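Local coordinates for Lys-gingipain W83 (PDB 6I9A), which cleaves proteins with a strong preference for lysine at P1, as a secreted cysteine peptidase of Porphyromonas gingivalis, here bound to the inhibitor KYT-36, at residues N282-E287 against A350-E355; Y289-G294 against A331-A336. One frame throughout, in Å; residues are numbered along the deposited sequence. Where two conformers were deposited one is given.

Interaction 1. Residues N282-E287 against A350-E355; sequences NSYWGE and AHYYWE. With H8E (benzyl-N-[(2S)-1-[[(3S)-7-amino-1-(benzylamino)-1,2-dioxoheptan-3-yl]amino]-5-(2-methyl-2-phenylhydrazinyl)-1,5-dioxopentan-2-yl]carbamate), chain I.
A first torsion of -177° sends the ring of Y352 out from helix 350-356 to the loop before helix 285-293, where its hydroxyl donates to N282 O (OH to O 2.7 Å). Its neighbour Y353 has a first torsion of -99°, away from the usual staggered values, and this brings its ring face against E287, whose CB sits toward the CZ rim, 3.5 Å from the Y353 ring centroid, in a CH-pi contact. The Y353 hydroxyl receives an almost straight bond from Y284 N (N to OH 3.0 Å, 170° at the hydrogen) and is also bonded to D288, whose carboxylate takes S283 OG as well. Tyrosine suits both places, being long enough to span the gap and ending in a hydroxyl that bonds a backbone O (N282) or N-H (Y284). Y284 turns its ring edge toward the face of Y352 in an offset edge-to-face pair with nearly perpendicular planes, and one water joins the two hydroxyls.

The residues so held line the inhibitor pocket, presumably the substrate cleft, of the C25 peptidase domain, with N282 close to the nucleophile C249. S283 O accepts from inhibitor NBG at 2.9 Å, and W285 N donates to the carbamate oxygen OAD at 3.0 Å. The W285 indole lies along the inhibitor's lysine-like chain, CAY over one face. The E287 carboxylate leads away to backbone N-H groups of H347, I348 and G349.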
loop_
_atom_site.group_PDB
_atom_site.type_symbol
_atom_site.label_atom_id
_atom_site.label_comp_id
_atom_site.label_asym_id
_atom_site.label_seq_id
_atom_site.Cartn_x
_atom_site.Cartn_y
_atom_site.Cartn_z
ATOM N N ASN A 282 -6.400 -2.005 -19.457
ATOM C CA ASN A 282 -7.470 -2.955 -19.155
ATOM C C ASN A 282 -6.968 -4.035 -18.229
ATOM O O ASN A 282 -5.797 -4.449 -18.328
ATOM C CB ASN A 282 -7.951 -3.620 -20.466
ATOM C CG ASN A 282 -8.612 -2.634 -21.403
ATOM O OD1 ASN A 282 -8.973 -1.525 -21.028
ATOM N ND2 ASN A 282 -8.820 -3.048 -22.657
ATOM N N SER A 283 -7.818 -4.527 -17.353
ATOM C CA SER A 283 -7.507 -5.742 -16.606
ATOM C C SER A 283 -8.318 -6.877 -17.213
ATOM O O SER A 283 -9.174 -6.618 -18.074
ATOM C CB SER A 283 -7.716 -5.601 -15.093
ATOM O OG SER A 283 -9.101 -5.611 -14.783
ATOM N N TYR A 284 -8.042 -8.119 -16.800
ATOM C CA TYR A 284 -8.688 -9.263 -17.435
ATOM C C TYR A 284 -9.329 -10.145 -16.418
ATOM O O TYR A 284 -8.846 -10.308 -15.292
ATOM C CB TYR A 284 -7.645 -10.075 -18.252
ATOM C CG TYR A 284 -7.279 -9.351 -19.521
ATOM C CD1 TYR A 284 -6.380 -8.280 -19.515
ATOM C CD2 TYR A 284 -7.893 -9.683 -20.727
ATOM C CE1 TYR A 284 -6.148 -7.540 -20.668
ATOM C CE2 TYR A 284 -7.659 -8.956 -21.888
ATOM C CZ TYR A 284 -6.766 -7.915 -21.860
ATOM O OH TYR A 284 -6.542 -7.276 -23.060
ATOM N N TRP A 285 -10.453 -10.762 -16.826
ATOM C CA TRP A 285 -11.201 -11.581 -15.870
ATOM C C TRP A 285 -10.382 -12.721 -15.308
ATOM O O TRP A 285 -10.490 -13.013 -14.109
ATOM C CB TRP A 285 -12.474 -12.108 -16.553
ATOM C CG TRP A 285 -13.570 -11.085 -16.656
ATOM C CD1 TRP A 285 -13.901 -10.349 -17.755
ATOM C CD2 TRP A 285 -14.438 -10.631 -15.591
ATOM N NE1 TRP A 285 -14.946 -9.489 -17.459
ATOM C CE2 TRP A 285 -15.287 -9.641 -16.148
ATOM C CE3 TRP A 285 -14.590 -10.979 -14.236
ATOM C CZ2 TRP A 285 -16.274 -9.007 -15.409
ATOM C CZ3 TRP A 285 -15.590 -10.354 -13.500
ATOM C CH2 TRP A 285 -16.404 -9.370 -14.088
ATOM N N GLY A 286 -9.631 -13.450 -16.145
ATOM C CA GLY A 286 -8.896 -14.603 -15.621
ATOM C C GLY A 286 -7.790 -14.235 -14.661
ATOM O O GLY A 286 -7.770 -14.650 -13.506
ATOM N N GLU A 287 -6.863 -13.360 -15.115
ATOM C CA GLU A 287 -5.763 -12.948 -14.229
ATOM C C GLU A 287 -6.303 -12.245 -12.987
ATOM O O GLU A 287 -5.733 -12.466 -11.931
ATOM C CB GLU A 287 -4.750 -12.063 -14.928
ATOM C CG GLU A 287 -3.639 -12.793 -15.674
ATOM C CD GLU A 287 -3.974 -13.329 -17.049
ATOM O OE1 GLU A 287 -5.172 -13.388 -17.419
ATOM O OE2 GLU A 287 -2.999 -13.686 -17.771
ATOM N N ALA A 350 1.789 -12.468 -17.376
ATOM C CA ALA A 350 2.344 -11.889 -16.164
ATOM C C ALA A 350 3.001 -10.547 -16.445
ATOM O O ALA A 350 2.865 -9.629 -15.601
ATOM C CB ALA A 350 3.361 -12.839 -15.547
ATOM N N HIS A 351 3.823 -10.441 -17.489
ATOM C CA HIS A 351 4.542 -9.197 -17.717
ATOM C C HIS A 351 3.537 -8.009 -17.772
ATOM O O HIS A 351 3.759 -6.954 -17.160
ATOM C CB HIS A 351 5.382 -9.328 -18.989
ATOM C CG HIS A 351 6.335 -8.203 -19.222
ATOM N ND1 HIS A 351 7.285 -8.311 -20.234
ATOM C CD2 HIS A 351 6.528 -7.024 -18.581
ATOM C CE1 HIS A 351 7.997 -7.185 -20.207
ATOM N NE2 HIS A 351 7.593 -6.378 -19.214
ATOM N N TYR A 352 2.462 -8.192 -18.532
ATOM C CA TYR A 352 1.418 -7.197 -18.609
ATOM C C TYR A 352 0.936 -6.802 -17.205
ATOM O O TYR A 352 0.771 -5.623 -16.915
ATOM C CB TYR A 352 0.270 -7.761 -19.457
ATOM C CG TYR A 352 -0.880 -6.816 -19.688
ATOM C CD1 TYR A 352 -1.831 -6.592 -18.702
ATOM C CD2 TYR A 352 -1.093 -6.237 -20.937
ATOM C CE1 TYR A 352 -2.938 -5.787 -18.936
ATOM C CE2 TYR A 352 -2.199 -5.432 -21.182
ATOM C CZ TYR A 352 -3.116 -5.208 -20.185
ATOM O OH TYR A 352 -4.233 -4.461 -20.483
ATOM N N TYR A 353 0.656 -7.807 -16.345
ATOM C CA TYR A 353 0.141 -7.504 -14.986
ATOM C C TYR A 353 1.131 -6.699 -14.158
ATOM O O TYR A 353 0.715 -5.743 -13.481
ATOM C CB TYR A 353 -0.305 -8.776 -14.236
ATOM C CG TYR A 353 -1.817 -8.908 -14.355
ATOM C CD1 TYR A 353 -2.637 -8.820 -13.233
ATOM C CD2 TYR A 353 -2.432 -9.003 -15.605
ATOM C CE1 TYR A 353 -4.025 -8.815 -13.354
ATOM C CE2 TYR A 353 -3.814 -8.929 -15.738
ATOM C CZ TYR A 353 -4.600 -8.835 -14.610
ATOM O OH TYR A 353 -5.959 -8.787 -14.755
ATOM N N TRP A 354 2.438 -7.019 -14.234
ATOM C CA TRP A 354 3.417 -6.225 -13.479
ATOM C C TRP A 354 3.461 -4.809 -14.007
ATOM O O TRP A 354 3.665 -3.891 -13.206
ATOM C CB TRP A 354 4.779 -6.922 -13.514
ATOM C CG TRP A 354 4.821 -8.160 -12.662
ATOM C CD1 TRP A 354 4.668 -9.466 -13.077
ATOM C CD2 TRP A 354 4.929 -8.198 -11.229
ATOM N NE1 TRP A 354 4.705 -10.311 -11.994
ATOM C CE2 TRP A 354 4.862 -9.560 -10.834
ATOM C CE3 TRP A 354 5.046 -7.208 -10.241
ATOM C CZ2 TRP A 354 4.953 -9.957 -9.490
ATOM C CZ3 TRP A 354 5.163 -7.603 -8.928
ATOM C CH2 TRP A 354 5.086 -8.958 -8.545
ATOM N N GLU A 355 3.266 -4.578 -15.324
ATOM C CA GLU A 355 3.182 -3.224 -15.863
ATOM C C GLU A 355 1.845 -2.531 -15.534
ATOM O O GLU A 355 1.771 -1.294 -15.564
ATOM C CB GLU A 355 3.307 -3.253 -17.388
ATOM C CG GLU A 355 4.699 -3.545 -17.935
ATOM C CD GLU A 355 4.768 -3.489 -19.445
ATOM O OE1 GLU A 355 3.715 -3.581 -20.122
ATOM O OE2 GLU A 355 5.893 -3.320 -19.960
HETATM C CAQ H8E I . -15.916 0.743 -19.518
HETATM C CAK H8E I . -17.058 1.485 -19.149
HETATM C CAH H8E I . -18.277 0.836 -18.949
HETATM C CAL H8E I . -18.400 -0.539 -19.126
HETATM C CAR H8E I . -17.264 -1.238 -19.507
HETATM C CBO H8E I . -16.019 -0.648 -19.670
HETATM C CBA H8E I . -14.942 -1.448 -20.104
HETATM N NBE H8E I . -14.221 -2.097 -18.995
HETATM C CBL H8E I . -13.632 -3.319 -19.113
HETATM O OAE H8E I . -13.769 -4.008 -20.132
HETATM C CBN H8E I . -12.811 -3.785 -17.914
HETATM O OAG H8E I . -13.094 -3.175 -16.837
HETATM C CBS H8E I . -12.758 -5.342 -17.820
HETATM C CBB H8E I . -12.389 -5.849 -16.421
HETATM C CAY H8E I . -12.455 -7.374 -16.303
HETATM C CAX H8E I . -11.853 -7.945 -15.015
HETATM C CAW H8E I . -12.723 -7.664 -13.797
HETATM N NAB H8E I . -12.090 -8.279 -12.592
HETATM N NBG H8E I . -11.874 -5.952 -18.821
HETATM C C H8E I . -12.232 -6.828 -19.760
HETATM O O H8E I . -13.371 -7.226 -19.970
HETATM C CA H8E I . -11.094 -7.169 -20.713
HETATM N N H8E I . -11.290 -8.453 -21.380
HETATM C CBK H8E I . -11.236 -9.634 -20.715
HETATM O OAD H8E I . -11.144 -9.638 -19.479
HETATM O OBI H8E I . -11.300 -10.681 -21.447
HETATM C CBD H8E I . -11.342 -12.007 -20.803
HETATM C CBP H8E I . -11.661 -13.054 -21.773
HETATM C CAS H8E I . -10.673 -13.850 -22.354
HETATM C CAM H8E I . -10.962 -14.892 -23.286
HETATM C CAI H8E I . -12.313 -15.026 -23.652
HETATM C CAN H8E I . -13.283 -14.187 -23.124
HETATM C CAT H8E I . -12.983 -13.209 -22.192
HETATM C CB H8E I . -10.975 -6.068 -21.780
HETATM C CG H8E I . -12.266 -5.890 -22.623
HETATM C CD H8E I . -12.245 -4.592 -23.376
HETATM O OE1 H8E I . -11.656 -4.502 -24.454
HETATM N NE2 H8E I . -12.856 -3.594 -22.711
HETATM N NBT H8E I . -12.816 -2.262 -23.151
HETATM C CAA H8E I . -12.146 -1.364 -22.172
HETATM C CBQ H8E I . -13.957 -1.851 -23.906
HETATM C CAU H8E I . -14.371 -0.511 -23.956
HETATM C CAO H8E I . -15.452 -0.137 -24.749
HETATM C CAJ H8E I . -16.137 -1.092 -25.489
HETATM C CAP H8E I . -15.768 -2.428 -25.419
HETATM C CAV H8E I . -14.668 -2.805 -24.647
HETATM O O HOH W 1 -5.142 -4.965 -23.134
#

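Interaction 2. Residues Y289-G294 against A331-A336. With NA (sodium ion), chain F.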
loop_
_atom_site.group_PDB
_atom_site.type_symbol
_atom_site.label_atom_id
_atom_site.label_comp_id
_atom_site.label_asym_id
_atom_site.label_seq_id
_atom_site.Cartn_x
_atom_site.Cartn_y
_atom_site.Cartn_z
ATOM N N TYR A 289 -9.022 -12.923 -11.418
ATOM C CA TYR A 289 -9.525 -13.993 -10.539
ATOM C C TYR A 289 -8.357 -14.553 -9.699
ATOM O O TYR A 289 -8.439 -14.654 -8.492
ATOM C CB TYR A 289 -10.219 -15.035 -11.408
ATOM C CG TYR A 289 -10.926 -16.186 -10.741
ATOM C CD1 TYR A 289 -11.623 -16.026 -9.535
ATOM C CD2 TYR A 289 -11.075 -17.391 -11.413
ATOM C CE1 TYR A 289 -12.389 -17.074 -9.017
ATOM C CE2 TYR A 289 -11.885 -18.404 -10.931
ATOM C CZ TYR A 289 -12.536 -18.243 -9.732
ATOM O OH TYR A 289 -13.351 -19.254 -9.214
ATOM N N TYR A 290 -7.291 -14.932 -10.385
ATOM C CA TYR A 290 -6.135 -15.473 -9.674
ATOM C C TYR A 290 -5.531 -14.443 -8.736
ATOM O O TYR A 290 -5.127 -14.778 -7.620
ATOM C CB TYR A 290 -5.022 -15.929 -10.670
ATOM C CG TYR A 290 -5.538 -16.830 -11.777
ATOM C CD1 TYR A 290 -6.357 -17.917 -11.490
ATOM C CD2 TYR A 290 -5.153 -16.627 -13.096
ATOM C CE1 TYR A 290 -6.848 -18.730 -12.506
ATOM C CE2 TYR A 290 -5.614 -17.448 -14.117
ATOM C CZ TYR A 290 -6.451 -18.505 -13.810
ATOM O OH TYR A 290 -6.910 -19.306 -14.833
ATOM N N TRP A 291 -5.489 -13.179 -9.199
ATOM C CA TRP A 291 -4.938 -12.081 -8.386
ATOM C C TRP A 291 -5.537 -12.068 -7.002
ATOM O O TRP A 291 -4.831 -12.027 -6.005
ATOM C CB TRP A 291 -5.201 -10.782 -9.143
ATOM C CG TRP A 291 -4.417 -9.576 -8.743
ATOM C CD1 TRP A 291 -3.347 -9.075 -9.422
ATOM C CD2 TRP A 291 -4.713 -8.626 -7.703
ATOM N NE1 TRP A 291 -2.946 -7.888 -8.871
ATOM C CE2 TRP A 291 -3.787 -7.567 -7.829
ATOM C CE3 TRP A 291 -5.691 -8.543 -6.701
ATOM C CZ2 TRP A 291 -3.820 -6.430 -7.023
ATOM C CZ3 TRP A 291 -5.679 -7.446 -5.845
ATOM C CH2 TRP A 291 -4.772 -6.388 -6.022
ATOM N N SER A 292 -6.874 -12.164 -6.923
ATOM C CA SER A 292 -7.539 -12.117 -5.622
ATOM C C SER A 292 -7.544 -13.409 -4.864
ATOM O O SER A 292 -7.346 -13.395 -3.637
ATOM C CB SER A 292 -8.988 -11.647 -5.733
ATOM O OG SER A 292 -9.060 -10.304 -6.199
ATOM N N VAL A 293 -7.806 -14.560 -5.527
ATOM C CA VAL A 293 -8.034 -15.838 -4.854
ATOM C C VAL A 293 -6.813 -16.740 -4.785
ATOM O O VAL A 293 -6.687 -17.553 -3.851
ATOM C CB VAL A 293 -9.159 -16.546 -5.650
ATOM C CG1 VAL A 293 -9.282 -18.018 -5.314
ATOM C CG2 VAL A 293 -10.492 -15.837 -5.424
ATOM N N GLY A 294 -5.954 -16.651 -5.813
ATOM C CA GLY A 294 -4.825 -17.564 -5.992
ATOM C C GLY A 294 -4.970 -18.285 -7.318
ATOM O O GLY A 294 -6.049 -18.343 -7.934
ATOM N N ALA A 331 1.299 -9.628 -4.049
ATOM C CA ALA A 331 0.757 -10.987 -3.924
ATOM C C ALA A 331 -0.205 -11.288 -5.076
ATOM O O ALA A 331 -0.196 -12.399 -5.619
ATOM C CB ALA A 331 0.049 -11.129 -2.573
ATOM N N GLY A 332 -1.060 -10.327 -5.448
ATOM C CA GLY A 332 -1.974 -10.562 -6.573
ATOM C C GLY A 332 -1.212 -10.825 -7.838
ATOM O O GLY A 332 -1.497 -11.768 -8.592
ATOM N N ASN A 333 -0.182 -10.000 -8.089
ATOM C CA ASN A 333 0.615 -10.211 -9.292
ATOM C C ASN A 333 1.387 -11.515 -9.253
ATOM O O ASN A 333 1.519 -12.159 -10.300
ATOM C CB ASN A 333 1.560 -9.037 -9.501
ATOM C CG ASN A 333 0.901 -7.728 -9.863
ATOM O OD1 ASN A 333 -0.295 -7.666 -10.182
ATOM N ND2 ASN A 333 1.707 -6.646 -9.783
ATOM N N LEU A 334 1.842 -11.950 -8.063
ATOM C CA LEU A 334 2.495 -13.251 -7.973
ATOM C C LEU A 334 1.537 -14.359 -8.347
ATOM O O LEU A 334 1.911 -15.301 -9.034
ATOM C CB LEU A 334 2.997 -13.516 -6.547
ATOM C CG LEU A 334 4.194 -12.711 -6.052
ATOM C CD1 LEU A 334 4.466 -13.111 -4.603
ATOM C CD2 LEU A 334 5.455 -13.014 -6.890
ATOM N N ALA A 335 0.278 -14.259 -7.880
ATOM C CA ALA A 335 -0.693 -15.308 -8.196
ATOM C C ALA A 335 -0.970 -15.347 -9.705
ATOM O O ALA A 335 -1.070 -16.451 -10.278
ATOM C CB ALA A 335 -1.985 -15.052 -7.414
ATOM N N ALA A 336 -1.118 -14.177 -10.349
ATOM C CA ALA A 336 -1.342 -14.181 -11.786
ATOM C C ALA A 336 -0.125 -14.787 -12.507
ATOM O O ALA A 336 -0.270 -15.434 -13.555
ATOM C CB ALA A 336 -1.587 -12.757 -12.258
HETATM NA NA NA F . -5.840 -19.160 -2.380
HETATM O O HOH W 2 -4.721 -20.772 -0.921
#
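One face of the W291 indole rests on the bare backbone of G332, whose CA stands 3.4 Å from the centroid of the five-membered ring, almost on its normal, a CH-pi contact. At the edge of the same ring, close to its plane, W291 NE1 donates to N333 OD1 (3.0 Å); the bond is bent, 137° at the hydrogen, and NE1 sits above the amide's carbonyl plane. A residue without a side chain at G332 lets the indole lie on the helix, and W291 CA comes within 3.8 Å of G332 CA. There the backbones exchange CA-H...O contacts in both directions, including G332 CA to W291 O at 3.3 Å. Small A335 continues the close fit, its CB set against Y290 O and G294 CA. G294, just after helix 285-293, has a positive phi; a CB there would be jammed against the preceding carbonyl O, so glycine suits the place. V293 O binds a sodium ion at 2.3 Å, with Y174, T308, S309 and D314 among the other ligands. The short helical segments 289-293 and 331-336 cross at 126°, their axes 7.1 Å apart; helix 350-356 packs against W291 and N333, and Y357, from strand 357-361, stacks on the W291 ring.

Helix 285-293 serves both interactions: its beginning and the preceding loop meet helix 350-356 in interaction 1, and its C-terminal half meets helix 325-342 in interaction 2. Along the chain, interaction 2 is nested within the loop that interaction 1 closes, and their centres lie about 10 Å apart. Both are largely buried, but interaction 1 borders the inhibitor-filled cleft, has partly exposed residues and includes a water, whereas every touching residue of interaction 2 is buried. Their chemistry follows: long tyrosines with hydroxyls bonded to backbone in the first, glycine and alanine permitting close helix packing in the second. Y353 joins the two, its CD1 3.9 Å from W291 CD1, while W354 of the same helix packs on N333.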